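GTPase HflX (Sulfolobus solfataricus P2, PDB 2QTF) hydrolyses GTP specifically and associates with the 50S ribosomal subunit, with a possible role in protein synthesis or ribosome biogenesis. Local coordinates at residues T298-D303 and I331-L336; I182-Y187 and I262-S267; R111-L116 and R151-L156. All blocks are in the same frame, centred on the assembly; numbering follows the deposited sequence.

Interaction 1 of 3, residues T298-D303 and I331-L336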
ATOM      1  N   THR A 298       2.812  -6.917 -15.608  1.00 23.27           N
ATOM      2  CA  THR A 298       2.764  -5.764 -16.459  1.00 23.07           C
ATOM      3  C   THR A 298       3.958  -4.857 -16.137  1.00 23.34           C
ATOM      4  O   THR A 298       4.034  -4.282 -15.058  1.00 21.48           O
ATOM      5  CB  THR A 298       1.440  -4.947 -16.337  1.00 22.39           C
ATOM      6  OG1 THR A 298       1.320  -4.436 -15.012  1.00 22.97           O
ATOM      7  CG2 THR A 298       0.207  -5.787 -16.657  1.00 22.91           C
ATOM      8  N   LEU A 299       4.832  -4.718 -17.108  1.00 23.69           N
ATOM      9  CA  LEU A 299       5.927  -3.786 -17.044  1.00 25.72           C
ATOM     10  C   LEU A 299       5.440  -2.383 -17.387  1.00 26.43           C
ATOM     11  O   LEU A 299       5.139  -2.071 -18.535  1.00 25.14           O
ATOM     12  CB  LEU A 299       7.043  -4.298 -18.022  1.00 27.88           C
ATOM     13  CG  LEU A 299       8.371  -3.618 -18.030  1.00 30.35           C
ATOM     14  CD1 LEU A 299       8.894  -3.609 -16.475  1.00 28.75           C
ATOM     15  CD2 LEU A 299       9.295  -4.422 -18.989  1.00 26.50           C
ATOM     16  N   ASN A 300       5.291  -1.564 -16.345  1.00 24.13           N
ATOM     17  CA  ASN A 300       4.593  -0.309 -16.405  1.00 24.07           C
ATOM     18  C   ASN A 300       5.554   0.894 -16.500  1.00 25.42           C
ATOM     19  O   ASN A 300       6.775   0.696 -16.356  1.00 24.78           O
ATOM     20  CB  ASN A 300       3.727  -0.174 -15.130  1.00 23.22           C
ATOM     21  CG  ASN A 300       2.702   0.962 -15.223  1.00 22.75           C
ATOM     22  OD1 ASN A 300       2.155   1.291 -16.285  1.00 24.16           O
ATOM     23  ND2 ASN A 300       2.463   1.609 -14.108  1.00 22.00           N
ATOM     24  N   LYS A 301       4.977   2.064 -16.810  1.00 24.28           N
ATOM     25  CA  LYS A 301       5.630   3.390 -16.894  1.00 27.42           C
ATOM     26  C   LYS A 301       6.605   3.419 -18.052  1.00 29.19           C
ATOM     27  O   LYS A 301       7.606   4.173 -18.007  1.00 30.67           O
ATOM     28  CB  LYS A 301       6.378   3.699 -15.582  1.00 26.42           C
ATOM     29  CG  LYS A 301       5.523   3.665 -14.376  1.00 26.53           C
ATOM     30  CD  LYS A 301       6.310   4.322 -13.188  1.00 32.87           C
ATOM     31  CE  LYS A 301       5.482   4.226 -11.961  1.00 33.05           C
ATOM     32  NZ  LYS A 301       6.034   5.067 -10.812  1.00 33.09           N
ATOM     33  N   ILE A 302       6.322   2.633 -19.104  1.00 30.28           N
ATOM     34  CA  ILE A 302       7.244   2.468 -20.210  1.00 30.70           C
ATOM     35  C   ILE A 302       7.460   3.781 -20.997  1.00 34.91           C
ATOM     36  O   ILE A 302       8.432   3.870 -21.784  1.00 36.28           O
ATOM     37  CB  ILE A 302       6.791   1.400 -21.240  1.00 31.36           C
ATOM     38  CG1 ILE A 302       5.472   1.879 -22.037  1.00 30.28           C
ATOM     39  CG2 ILE A 302       6.824  -0.045 -20.570  1.00 27.78           C
ATOM     40  CD1 ILE A 302       4.982   0.850 -23.133  1.00 29.71           C
ATOM     41  N   ASP A 303       6.572   4.751 -20.810  1.00 36.00           N
ATOM     42  CA  ASP A 303       6.765   6.059 -21.425  1.00 41.13           C
ATOM     43  C   ASP A 303       8.021   6.786 -20.896  1.00 44.01           C
ATOM     44  O   ASP A 303       8.641   7.584 -21.637  1.00 43.87           O
ATOM     45  CB  ASP A 303       5.517   6.950 -21.240  1.00 39.70           C
ATOM     46  CG  ASP A 303       5.114   7.130 -19.777  1.00 44.72           C
ATOM     47  OD1 ASP A 303       4.731   6.123 -19.061  1.00 41.58           O
ATOM     48  OD2 ASP A 303       5.117   8.319 -19.364  1.00 45.12           O
ATOM     49  N   ILE A 331       3.563  -8.165 -20.354  1.00 22.38           N
ATOM     50  CA  ILE A 331       3.299  -7.073 -21.330  1.00 24.33           C
ATOM     51  C   ILE A 331       3.845  -5.726 -20.854  1.00 22.97           C
ATOM     52  O   ILE A 331       3.854  -5.448 -19.685  1.00 22.54           O
ATOM     53  CB  ILE A 331       1.794  -6.988 -21.718  1.00 21.94           C
ATOM     54  CG1 ILE A 331       0.952  -6.707 -20.454  1.00 21.84           C
ATOM     55  CG2 ILE A 331       1.396  -8.447 -22.212  1.00 26.15           C
ATOM     56  CD1 ILE A 331      -0.601  -6.559 -20.635  1.00 24.30           C
ATOM     57  N   PRO A 332       4.269  -4.886 -21.783  1.00 23.57           N
ATOM     58  CA  PRO A 332       4.619  -3.521 -21.432  1.00 22.59           C
ATOM     59  C   PRO A 332       3.438  -2.627 -21.597  1.00 22.47           C
ATOM     60  O   PRO A 332       2.705  -2.726 -22.652  1.00 20.66           O
ATOM     61  CB  PRO A 332       5.668  -3.159 -22.511  1.00 23.40           C
ATOM     62  CG  PRO A 332       5.153  -4.013 -23.790  1.00 23.52           C
ATOM     63  CD  PRO A 332       4.505  -5.229 -23.222  1.00 24.28           C
ATOM     64  N   ILE A 333       3.229  -1.746 -20.637  1.00 21.09           N
ATOM     65  CA  ILE A 333       2.152  -0.783 -20.770  1.00 22.27           C
ATOM     66  C   ILE A 333       2.600   0.549 -20.225  1.00 23.00           C
ATOM     67  O   ILE A 333       3.627   0.641 -19.506  1.00 23.37           O
ATOM     68  CB  ILE A 333       0.894  -1.185 -19.894  1.00 21.80           C
ATOM     69  CG1 ILE A 333       1.323  -1.233 -18.387  1.00 23.47           C
ATOM     70  CG2 ILE A 333       0.309  -2.531 -20.416  1.00 19.23           C
ATOM     71  CD1 ILE A 333       0.111  -1.463 -17.384  1.00 24.19           C
ATOM     72  N   SER A 334       1.814   1.583 -20.479  1.00 23.46           N
ATOM     73  CA  SER A 334       1.930   2.827 -19.699  1.00 24.24           C
ATOM     74  C   SER A 334       0.530   3.189 -19.228  1.00 25.04           C
ATOM     75  O   SER A 334      -0.311   3.610 -20.029  1.00 25.89           O
ATOM     76  CB  SER A 334       2.547   3.965 -20.459  1.00 25.35           C
ATOM     77  OG  SER A 334       2.324   5.107 -19.632  1.00 27.13           O
ATOM     78  N   ALA A 335       0.234   2.924 -17.969  1.00 25.79           N
ATOM     79  CA  ALA A 335      -1.108   3.226 -17.422  1.00 28.31           C
ATOM     80  C   ALA A 335      -1.360   4.709 -17.479  1.00 30.86           C
ATOM     81  O   ALA A 335      -2.471   5.068 -17.779  1.00 31.66           O
ATOM     82  CB  ALA A 335      -1.319   2.672 -15.984  1.00 25.86           C
ATOM     83  N   LEU A 336      -0.333   5.564 -17.303  1.00 33.07           N
ATOM     84  CA  LEU A 336      -0.547   7.071 -17.331  1.00 36.30           C
ATOM     85  C   LEU A 336      -0.783   7.642 -18.707  1.00 36.30           C
ATOM     86  O   LEU A 336      -1.588   8.519 -18.886  1.00 37.51           O
ATOM     87  CB  LEU A 336       0.641   7.860 -16.740  1.00 36.97           C
ATOM     88  CG  LEU A 336       0.511   8.038 -15.210  1.00 46.64           C
ATOM     89  CD1 LEU A 336       1.296   9.319 -14.798  1.00 47.23           C
ATOM     90  CD2 LEU A 336      -0.974   8.095 -14.622  1.00 46.44           C
TER
HETATM   91  O   HOH W   1       2.383   4.669 -16.368  1.00 28.75           O
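Asn300 reaches across to the 331-336 segment with its side-chain amide. Its CB starts 4.2 Å from Ile333 CG1. CG, anti to the backbone N (chi1 -167°), stays beside the same branch. OD1 comes to 3.4 Å from Ile333 CG1 and accepts the backbone N-H of Ala335, at 3.0 Å from Ala335 N. The donor lies in the carbonyl plane and the bond is nearly straight, 168° at the hydrogen. A bridging water adds a weak bond to OD1 and also binds Ser334 OG and Leu336 N. The other tip atom, ND2, bonds to Ser190 O of the phosphate-binding loop. The amide is thus held at both ends, which fixes its rotation.

The strands themselves run parallel. Leu299 N donates to Ile331 O, and Ile333 N donates to Leu299 O, each 2.9 Å between the bonded atoms. On one face Thr298 CG2 lies alongside Ile331 CG1. Pro332, on the other face, has its CB met at 3.8 Å by Ile302 CG2 from beyond the strand. Past the strand ends, Ser334 OG donates to Asp303 OD1 at 2.7 Å, coming from above the carboxylate plane. Ser334 OG also accepts the N-H of Lys337, while Lys301 NZ bonds to Asn189 O.

Residues 300-303 read Asn-Lys-Ile-Asp, the NKxD (G4) motif of GTPases, and 334-336 (Ser-Ala-Leu) correspond to the G5 loop of relatives. Both are assigned to GTP binding by inference. In relatives this aspartate reads the guanine base, and here the asparagine ties the two base-recognition loops to the P-loop.

Interaction 2 of 3, residues I182-Y187 and I262-S267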
ATOM      1  N   ILE A 182      -9.375 -10.716 -10.061  1.00 24.40           N
ATOM      2  CA  ILE A 182      -8.002 -10.530 -10.478  1.00 22.25           C
ATOM      3  C   ILE A 182      -7.440  -9.474  -9.534  1.00 22.50           C
ATOM      4  O   ILE A 182      -7.916  -8.360  -9.503  1.00 21.42           O
ATOM      5  CB  ILE A 182      -7.918 -10.108 -11.927  1.00 25.16           C
ATOM      6  CG1 ILE A 182      -8.529 -11.257 -12.793  1.00 25.85           C
ATOM      7  CG2 ILE A 182      -6.435  -9.907 -12.366  1.00 23.44           C
ATOM      8  CD1 ILE A 182      -8.288 -11.077 -14.314  1.00 28.77           C
ATOM      9  N   GLY A 183      -6.470  -9.885  -8.730  1.00 21.11           N
ATOM     10  CA  GLY A 183      -5.843  -8.981  -7.762  1.00 22.59           C
ATOM     11  C   GLY A 183      -4.608  -8.285  -8.375  1.00 20.32           C
ATOM     12  O   GLY A 183      -3.810  -8.888  -9.077  1.00 20.13           O
ATOM     13  N   ILE A 184      -4.460  -6.989  -8.110  1.00 18.65           N
ATOM     14  CA  ILE A 184      -3.308  -6.236  -8.577  1.00 18.19           C
ATOM     15  C   ILE A 184      -2.346  -6.126  -7.409  1.00 18.42           C
ATOM     16  O   ILE A 184      -2.709  -5.518  -6.329  1.00 18.63           O
ATOM     17  CB  ILE A 184      -3.777  -4.809  -8.982  1.00 17.50           C
ATOM     18  CG1 ILE A 184      -4.702  -4.965 -10.252  1.00 20.00           C
ATOM     19  CG2 ILE A 184      -2.533  -3.850  -9.431  1.00 18.15           C
ATOM     20  CD1 ILE A 184      -5.525  -3.720 -10.619  1.00 21.11           C
ATOM     21  N   VAL A 185      -1.115  -6.608  -7.629  1.00 18.55           N
ATOM     22  CA  VAL A 185      -0.048  -6.558  -6.630  1.00 20.45           C
ATOM     23  C   VAL A 185       1.206  -5.918  -7.204  1.00 20.03           C
ATOM     24  O   VAL A 185       1.322  -5.680  -8.430  1.00 19.43           O
ATOM     25  CB  VAL A 185       0.311  -7.977  -6.119  1.00 18.93           C
ATOM     26  CG1 VAL A 185      -0.933  -8.549  -5.436  1.00 18.39           C
ATOM     27  CG2 VAL A 185       0.743  -8.889  -7.349  1.00 18.84           C
ATOM     28  N   GLY A 186       2.128  -5.590  -6.306  1.00 18.67           N
ATOM     29  CA  GLY A 186       3.368  -4.950  -6.726  1.00 18.27           C
ATOM     30  C   GLY A 186       3.869  -3.960  -5.687  1.00 20.07           C
ATOM     31  O   GLY A 186       3.086  -3.499  -4.834  1.00 19.94           O
ATOM     32  N   TYR A 187       5.110  -3.485  -5.852  1.00 20.28           N
ATOM     33  CA  TYR A 187       5.607  -2.500  -4.913  1.00 21.33           C
ATOM     34  C   TYR A 187       4.914  -1.158  -4.981  1.00 23.44           C
ATOM     35  O   TYR A 187       4.435  -0.736  -6.022  1.00 21.73           O
ATOM     36  CB  TYR A 187       7.088  -2.233  -5.203  1.00 22.00           C
ATOM     37  CG  TYR A 187       7.882  -3.211  -4.380  1.00 23.41           C
ATOM     38  CD1 TYR A 187       8.266  -4.461  -4.927  1.00 21.18           C
ATOM     39  CD2 TYR A 187       8.172  -2.907  -3.026  1.00 23.87           C
ATOM     40  CE1 TYR A 187       9.009  -5.419  -4.143  1.00 25.84           C
ATOM     41  CE2 TYR A 187       8.835  -3.885  -2.207  1.00 26.58           C
ATOM     42  CZ  TYR A 187       9.293  -5.053  -2.798  1.00 27.99           C
ATOM     43  OH  TYR A 187       9.958  -5.902  -2.010  1.00 27.34           O
ATOM     44  N   ILE A 262      -2.315  -9.637 -11.245  1.00 19.90           N
ATOM     45  CA  ILE A 262      -1.517  -8.815 -12.150  1.00 20.28           C
ATOM     46  C   ILE A 262      -0.410  -8.266 -11.284  1.00 21.46           C
ATOM     47  O   ILE A 262      -0.710  -7.572 -10.331  1.00 20.25           O
ATOM     48  CB  ILE A 262      -2.340  -7.623 -12.717  1.00 21.09           C
ATOM     49  CG1 ILE A 262      -3.513  -8.188 -13.624  1.00 18.63           C
ATOM     50  CG2 ILE A 262      -1.401  -6.525 -13.371  1.00 21.77           C
ATOM     51  CD1 ILE A 262      -4.614  -7.084 -14.076  1.00 18.55           C
ATOM     52  N   LEU A 263       0.860  -8.540 -11.671  1.00 19.36           N
ATOM     53  CA  LEU A 263       2.029  -8.011 -10.990  1.00 20.48           C
ATOM     54  C   LEU A 263       2.604  -6.873 -11.743  1.00 19.98           C
ATOM     55  O   LEU A 263       3.011  -6.976 -12.916  1.00 19.58           O
ATOM     56  CB  LEU A 263       3.138  -9.069 -10.828  1.00 20.66           C
ATOM     57  CG  LEU A 263       4.468  -8.609 -10.234  1.00 22.24           C
ATOM     58  CD1 LEU A 263       4.325  -8.246  -8.730  1.00 20.88           C
ATOM     59  CD2 LEU A 263       5.498  -9.852 -10.349  1.00 21.75           C
ATOM     60  N   VAL A 264       2.626  -5.762 -11.062  1.00 19.14           N
ATOM     61  CA  VAL A 264       2.999  -4.498 -11.685  1.00 19.96           C
ATOM     62  C   VAL A 264       4.452  -4.199 -11.348  1.00 20.41           C
ATOM     63  O   VAL A 264       4.853  -4.296 -10.161  1.00 22.39           O
ATOM     64  CB  VAL A 264       2.086  -3.290 -11.264  1.00 21.04           C
ATOM     65  CG1 VAL A 264       2.338  -2.066 -12.100  1.00 23.60           C
ATOM     66  CG2 VAL A 264       0.547  -3.602 -11.333  1.00 18.77           C
ATOM     67  N   ILE A 265       5.238  -3.846 -12.353  1.00 20.62           N
ATOM     68  CA  ILE A 265       6.749  -3.658 -12.194  1.00 23.22           C
ATOM     69  C   ILE A 265       7.118  -2.357 -12.823  1.00 23.26           C
ATOM     70  O   ILE A 265       6.720  -2.094 -13.994  1.00 23.71           O
ATOM     71  CB  ILE A 265       7.574  -4.800 -12.868  1.00 22.98           C
ATOM     72  CG1 ILE A 265       7.087  -6.155 -12.332  1.00 27.49           C
ATOM     73  CG2 ILE A 265       9.098  -4.617 -12.541  1.00 27.57           C
ATOM     74  CD1 ILE A 265       7.500  -6.412 -10.738  1.00 33.50           C
ATOM     75  N   ASP A 266       7.788  -1.490 -12.047  1.00 22.57           N
ATOM     76  CA  ASP A 266       8.311  -0.252 -12.601  1.00 23.97           C
ATOM     77  C   ASP A 266       9.389  -0.453 -13.702  1.00 27.15           C
ATOM     78  O   ASP A 266      10.537  -0.718 -13.363  1.00 26.82           O
ATOM     79  CB  ASP A 266       8.791   0.652 -11.457  1.00 25.50           C
ATOM     80  CG  ASP A 266       9.171   2.045 -11.916  1.00 28.95           C
ATOM     81  OD1 ASP A 266       9.350   2.300 -13.158  1.00 31.27           O
ATOM     82  OD2 ASP A 266       9.306   2.867 -11.025  1.00 31.54           O
ATOM     83  N   SER A 267       9.075  -0.210 -14.983  1.00 26.20           N
ATOM     84  CA  SER A 267      10.102  -0.395 -16.034  1.00 28.63           C
ATOM     85  C   SER A 267      11.271   0.639 -15.983  1.00 30.03           C
ATOM     86  O   SER A 267      12.266   0.471 -16.715  1.00 31.98           O
ATOM     87  CB  SER A 267       9.467  -0.236 -17.479  1.00 27.77           C
ATOM     88  OG  SER A 267       9.066   1.103 -17.658  1.00 29.84           O
TER
HETATM   89  O   HOH W   2       6.551  -4.512  -8.170  1.00 29.34           O
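Ile262 packs its CG1 against Ile182 CG2 at 3.6 Å, at the apolar centre of this strand pair. The two side chains cross obliquely, and Ile262 CD1 also touches Ile182 CG2. Further along this face, Ile184 CG2 meets Val264 CG2, also at 3.6 Å. Leu195 of helix 192-200 covers Ile262 and Val264, while Phe196 of the same helix touches Ile184. The opposite face is made by Val185 and Leu263. Their side chains cross at about a right angle, with Val185 CG2 3.9 Å from Leu263 CD1.

Between the two faces the backbones are joined in parallel register. Ile262 N donates to Gly183 O at 2.7 Å. Ile262 O then accepts from Val185 N, and Val185 O accepts from Val264 N at 2.9 Å. The strands cross at only -20°.

Past Gly186 the direct backbone bonds stop. Gly186 CA passes 3.8 Å from Val264 O, and its positive phi of 146° is one that few residues other than glycine adopt. A water fills the next step of the pairing. It accepts from Tyr187 N and donates to Val264 O, 2.6 Å away. Outside the pair, Gly186 O accepts a bond from Lys192 NZ, and the Tyr187 ring meets Phe236 edge-to-face.

Strand 181-185 leads into residues 186-193, the loop and the first turn of helix 192-200, whose GxxxxGKT sequence is the Walker A motif. The arrangement is that of the central parallel sheet of a P-loop GTPase, with the inferred GTP-binding loop springing from the strand end.

Interaction 3 of 3, residues R111-L116 and R151-L156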
ATOM      1  N   ARG A 111      -2.688  -1.060  16.296  1.00 17.84           N
ATOM      2  CA  ARG A 111      -3.076   0.326  16.741  1.00 16.78           C
ATOM      3  C   ARG A 111      -3.153   0.431  18.294  1.00 17.04           C
ATOM      4  O   ARG A 111      -2.725   1.420  18.884  1.00 16.23           O
ATOM      5  CB  ARG A 111      -4.430   0.668  16.101  1.00 15.48           C
ATOM      6  CG  ARG A 111      -4.311   0.980  14.603  1.00 14.80           C
ATOM      7  CD  ARG A 111      -5.768   1.180  13.960  1.00 17.81           C
ATOM      8  NE  ARG A 111      -5.626   1.828  12.663  1.00 20.29           N
ATOM      9  CZ  ARG A 111      -6.634   1.946  11.800  1.00 19.95           C
ATOM     10  NH1 ARG A 111      -7.806   1.339  12.057  1.00 18.49           N
ATOM     11  NH2 ARG A 111      -6.481   2.735  10.785  1.00 18.82           N
ATOM     12  N   LEU A 112      -3.815  -0.510  18.951  1.00 17.50           N
ATOM     13  CA  LEU A 112      -3.893  -0.534  20.425  1.00 20.35           C
ATOM     14  C   LEU A 112      -2.550  -0.575  21.068  1.00 20.17           C
ATOM     15  O   LEU A 112      -2.295   0.164  22.059  1.00 22.01           O
ATOM     16  CB  LEU A 112      -4.707  -1.750  20.907  1.00 20.20           C
ATOM     17  CG  LEU A 112      -6.205  -1.644  20.532  1.00 27.39           C
ATOM     18  CD1 LEU A 112      -6.940  -2.907  20.880  1.00 21.06           C
ATOM     19  CD2 LEU A 112      -6.891  -0.378  21.190  1.00 29.10           C
ATOM     20  N   LYS A 113      -1.689  -1.456  20.581  1.00 19.75           N
ATOM     21  CA  LYS A 113      -0.306  -1.570  21.163  1.00 20.09           C
ATOM     22  C   LYS A 113       0.440  -0.255  20.963  1.00 21.88           C
ATOM     23  O   LYS A 113       1.176   0.178  21.866  1.00 20.49           O
ATOM     24  CB  LYS A 113       0.466  -2.715  20.475  1.00 17.69           C
ATOM     25  CG  LYS A 113      -0.048  -4.076  21.068  1.00 23.03           C
ATOM     26  CD  LYS A 113       0.814  -5.212  20.544  1.00 28.30           C
ATOM     27  CE  LYS A 113       0.660  -6.443  21.485  1.00 39.88           C
ATOM     28  NZ  LYS A 113       1.776  -7.449  21.247  1.00 42.89           N
ATOM     29  N   TYR A 114       0.223   0.404  19.830  1.00 18.68           N
ATOM     30  CA  TYR A 114       0.899   1.696  19.597  1.00 21.60           C
ATOM     31  C   TYR A 114       0.424   2.813  20.491  1.00 22.59           C
ATOM     32  O   TYR A 114       1.175   3.771  20.792  1.00 23.92           O
ATOM     33  CB  TYR A 114       0.749   2.113  18.106  1.00 22.06           C
ATOM     34  CG  TYR A 114       1.883   2.966  17.562  1.00 22.67           C
ATOM     35  CD1 TYR A 114       3.206   2.495  17.560  1.00 22.98           C
ATOM     36  CD2 TYR A 114       1.644   4.244  17.115  1.00 26.41           C
ATOM     37  CE1 TYR A 114       4.231   3.292  17.092  1.00 24.82           C
ATOM     38  CE2 TYR A 114       2.620   5.021  16.624  1.00 21.76           C
ATOM     39  CZ  TYR A 114       3.949   4.519  16.657  1.00 22.75           C
ATOM     40  OH  TYR A 114       4.949   5.262  16.098  1.00 22.55           O
ATOM     41  N   GLU A 115      -0.834   2.751  20.909  1.00 23.24           N
ATOM     42  CA  GLU A 115      -1.373   3.770  21.780  1.00 24.58           C
ATOM     43  C   GLU A 115      -0.897   3.568  23.216  1.00 25.68           C
ATOM     44  O   GLU A 115      -0.924   4.497  23.962  1.00 24.26           O
ATOM     45  CB  GLU A 115      -2.907   3.638  21.920  1.00 25.89           C
ATOM     46  CG  GLU A 115      -3.861   4.588  21.383  1.00 31.43           C
ATOM     47  CD  GLU A 115      -3.358   6.010  21.091  1.00 28.77           C
ATOM     48  OE1 GLU A 115      -3.050   6.145  19.936  1.00 27.73           O
ATOM     49  OE2 GLU A 115      -3.418   6.960  21.905  1.00 26.54           O
ATOM     50  N   LEU A 116      -0.571   2.353  23.650  1.00 24.65           N
ATOM     51  CA  LEU A 116      -0.187   2.176  25.084  1.00 27.74           C
ATOM     52  C   LEU A 116       0.922   3.124  25.627  1.00 27.58           C
ATOM     53  O   LEU A 116       0.746   3.661  26.707  1.00 27.98           O
ATOM     54  CB  LEU A 116       0.293   0.734  25.341  1.00 28.25           C
ATOM     55  CG  LEU A 116      -0.774  -0.330  25.631  1.00 33.64           C
ATOM     56  CD1 LEU A 116      -0.093  -1.690  26.004  1.00 31.50           C
ATOM     57  CD2 LEU A 116      -1.690   0.166  26.821  1.00 34.65           C
ATOM     58  N   ARG A 151      -6.812  -5.052  28.272  1.00 31.91           N
ATOM     59  CA  ARG A 151      -7.803  -6.112  28.144  1.00 33.01           C
ATOM     60  C   ARG A 151      -8.249  -6.314  26.709  1.00 32.24           C
ATOM     61  O   ARG A 151      -8.513  -7.456  26.286  1.00 32.98           O
ATOM     62  CB  ARG A 151      -9.108  -5.843  28.984  1.00 33.41           C
ATOM     63  CG  ARG A 151      -8.965  -5.884  30.552  1.00 38.44           C
ATOM     64  CD  ARG A 151     -10.411  -5.810  31.253  1.00 33.84           C
ATOM     65  NE  ARG A 151     -11.122  -4.533  31.061  1.00 38.59           N
ATOM     66  CZ  ARG A 151     -10.858  -3.418  31.745  1.00 40.94           C
ATOM     67  NH1 ARG A 151      -9.885  -3.406  32.655  1.00 39.45           N
ATOM     68  NH2 ARG A 151     -11.569  -2.292  31.532  1.00 40.78           N
ATOM     69  N   ARG A 152      -8.422  -5.222  25.947  1.00 29.41           N
ATOM     70  CA  ARG A 152      -8.728  -5.404  24.537  1.00 29.15           C
ATOM     71  C   ARG A 152      -7.578  -6.045  23.764  1.00 26.17           C
ATOM     72  O   ARG A 152      -7.785  -6.922  22.914  1.00 28.19           O
ATOM     73  CB  ARG A 152      -9.127  -4.033  23.941  1.00 30.55           C
ATOM     74  CG  ARG A 152      -9.448  -4.055  22.439  1.00 36.62           C
ATOM     75  CD  ARG A 152     -10.893  -4.299  22.130  1.00 44.79           C
ATOM     76  NE  ARG A 152     -11.378  -3.617  20.900  1.00 48.24           N
ATOM     77  CZ  ARG A 152     -12.474  -4.033  20.254  1.00 55.54           C
ATOM     78  NH1 ARG A 152     -13.141  -5.102  20.737  1.00 55.79           N
ATOM     79  NH2 ARG A 152     -12.931  -3.398  19.157  1.00 56.57           N
ATOM     80  N   ILE A 153      -6.364  -5.624  24.043  1.00 27.77           N
ATOM     81  CA  ILE A 153      -5.181  -6.224  23.348  1.00 28.42           C
ATOM     82  C   ILE A 153      -5.145  -7.743  23.699  1.00 30.89           C
ATOM     83  O   ILE A 153      -4.998  -8.599  22.828  1.00 29.22           O
ATOM     84  CB  ILE A 153      -3.941  -5.568  23.829  1.00 27.68           C
ATOM     85  CG1 ILE A 153      -3.816  -4.166  23.142  1.00 22.84           C
ATOM     86  CG2 ILE A 153      -2.669  -6.520  23.550  1.00 30.82           C
ATOM     87  CD1 ILE A 153      -2.906  -3.206  23.882  1.00 23.52           C
ATOM     88  N   ASN A 154      -5.337  -8.073  24.991  1.00 32.95           N
ATOM     89  CA  ASN A 154      -5.353  -9.528  25.363  1.00 34.75           C
ATOM     90  C   ASN A 154      -6.472 -10.403  24.773  1.00 35.06           C
ATOM     91  O   ASN A 154      -6.203 -11.505  24.271  1.00 37.01           O
ATOM     92  CB  ASN A 154      -5.139  -9.688  26.855  1.00 36.51           C
ATOM     93  CG  ASN A 154      -3.747  -9.283  27.244  1.00 42.52           C
ATOM     94  OD1 ASN A 154      -2.747  -9.467  26.441  1.00 47.79           O
ATOM     95  ND2 ASN A 154      -3.622  -8.748  28.458  1.00 47.67           N
ATOM     96  N   LYS A 155      -7.674  -9.865  24.688  1.00 33.99           N
ATOM     97  CA  LYS A 155      -8.736 -10.456  23.918  1.00 35.09           C
ATOM     98  C   LYS A 155      -8.447 -10.696  22.426  1.00 34.97           C
ATOM     99  O   LYS A 155      -8.745 -11.803  21.890  1.00 33.80           O
ATOM    100  CB  LYS A 155     -10.075  -9.647  24.085  1.00 34.58           C
ATOM    101  CG  LYS A 155     -11.245 -10.137  23.119  1.00 36.90           C
ATOM    102  CD  LYS A 155     -12.521  -9.203  23.135  1.00 38.56           C
ATOM    103  CE  LYS A 155     -13.714  -9.647  22.155  1.00 42.79           C
ATOM    104  NZ  LYS A 155     -14.614  -8.420  22.077  1.00 43.74           N
ATOM    105  N   LEU A 156      -7.939  -9.664  21.709  1.00 32.02           N
ATOM    106  CA  LEU A 156      -7.578  -9.855  20.292  1.00 29.85           C
ATOM    107  C   LEU A 156      -6.462 -10.942  20.167  1.00 30.17           C
ATOM    108  O   LEU A 156      -6.500 -11.771  19.279  1.00 29.86           O
ATOM    109  CB  LEU A 156      -7.105  -8.494  19.697  1.00 28.39           C
ATOM    110  CG  LEU A 156      -8.259  -7.531  19.509  1.00 29.48           C
ATOM    111  CD1 LEU A 156      -7.647  -6.106  19.172  1.00 29.21           C
ATOM    112  CD2 LEU A 156      -8.962  -8.130  18.313  1.00 30.32           C
TER
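Leu112 and Ile153 form the middle of an apolar contact between two helices. Leu112 CB lies 3.4 Å from Ile153 CG1, tighter than usual for carbons. The Ile153 CD1 methyl goes on to meet Leu116 CD1 tip to tip, at 3.8 Å. Ile153 is therefore gripped by Leu112 and Leu116, one helical turn apart. At the other end of the contact, Leu112 CD1 touches Leu156 CD1 at 3.7 Å, and these two side chains cross at about a right angle.

Charged side chains add their aliphatic parts at the margin. The extended chain of Lys113 brings CE to 3.9 Å from Ile153 CG2. The aliphatic start of Arg152 runs beside Leu112, though the detailed fit there is doubtful. Its polar end forms a salt bridge from NE to Glu108 OE1. Glu108 lies on helix 101-121, so this bond also joins the two helices.

The segments are roughly antiparallel, 149° between their directions, with axes 9.9 Å from each other. They belong to helices 101-121 and 145-164 of the middle region. Tyr149 of helix 145-164 extends the apolar seam along Leu112 and Leu116. Arg111 and Tyr114 pack instead on helix 86-97, placing helix 101-121 between its two neighbours.

From the N terminus, interaction 3 comes first. It closes the connection between helices 101-121 and 145-164, part of which is not modelled. Interaction 2 follows, bringing strand 260-266 beside strand 181-185 across 74 intervening residues. Interaction 1 comes last and closes the beta-alpha-beta unit of strand 295-300, helix 309-323 and strand 327-332. The three follow in series, and none nests in or crosses another. Interactions 1 and 2 touch: strands 260-266 and 295-300 are neighbours, and Asn300 O probably bonds to Ser267 OG. Together they tie four adjacent parallel strands of the G domain. Interaction 3 stands apart in the middle region, its centre about 33 Å from that of interaction 2.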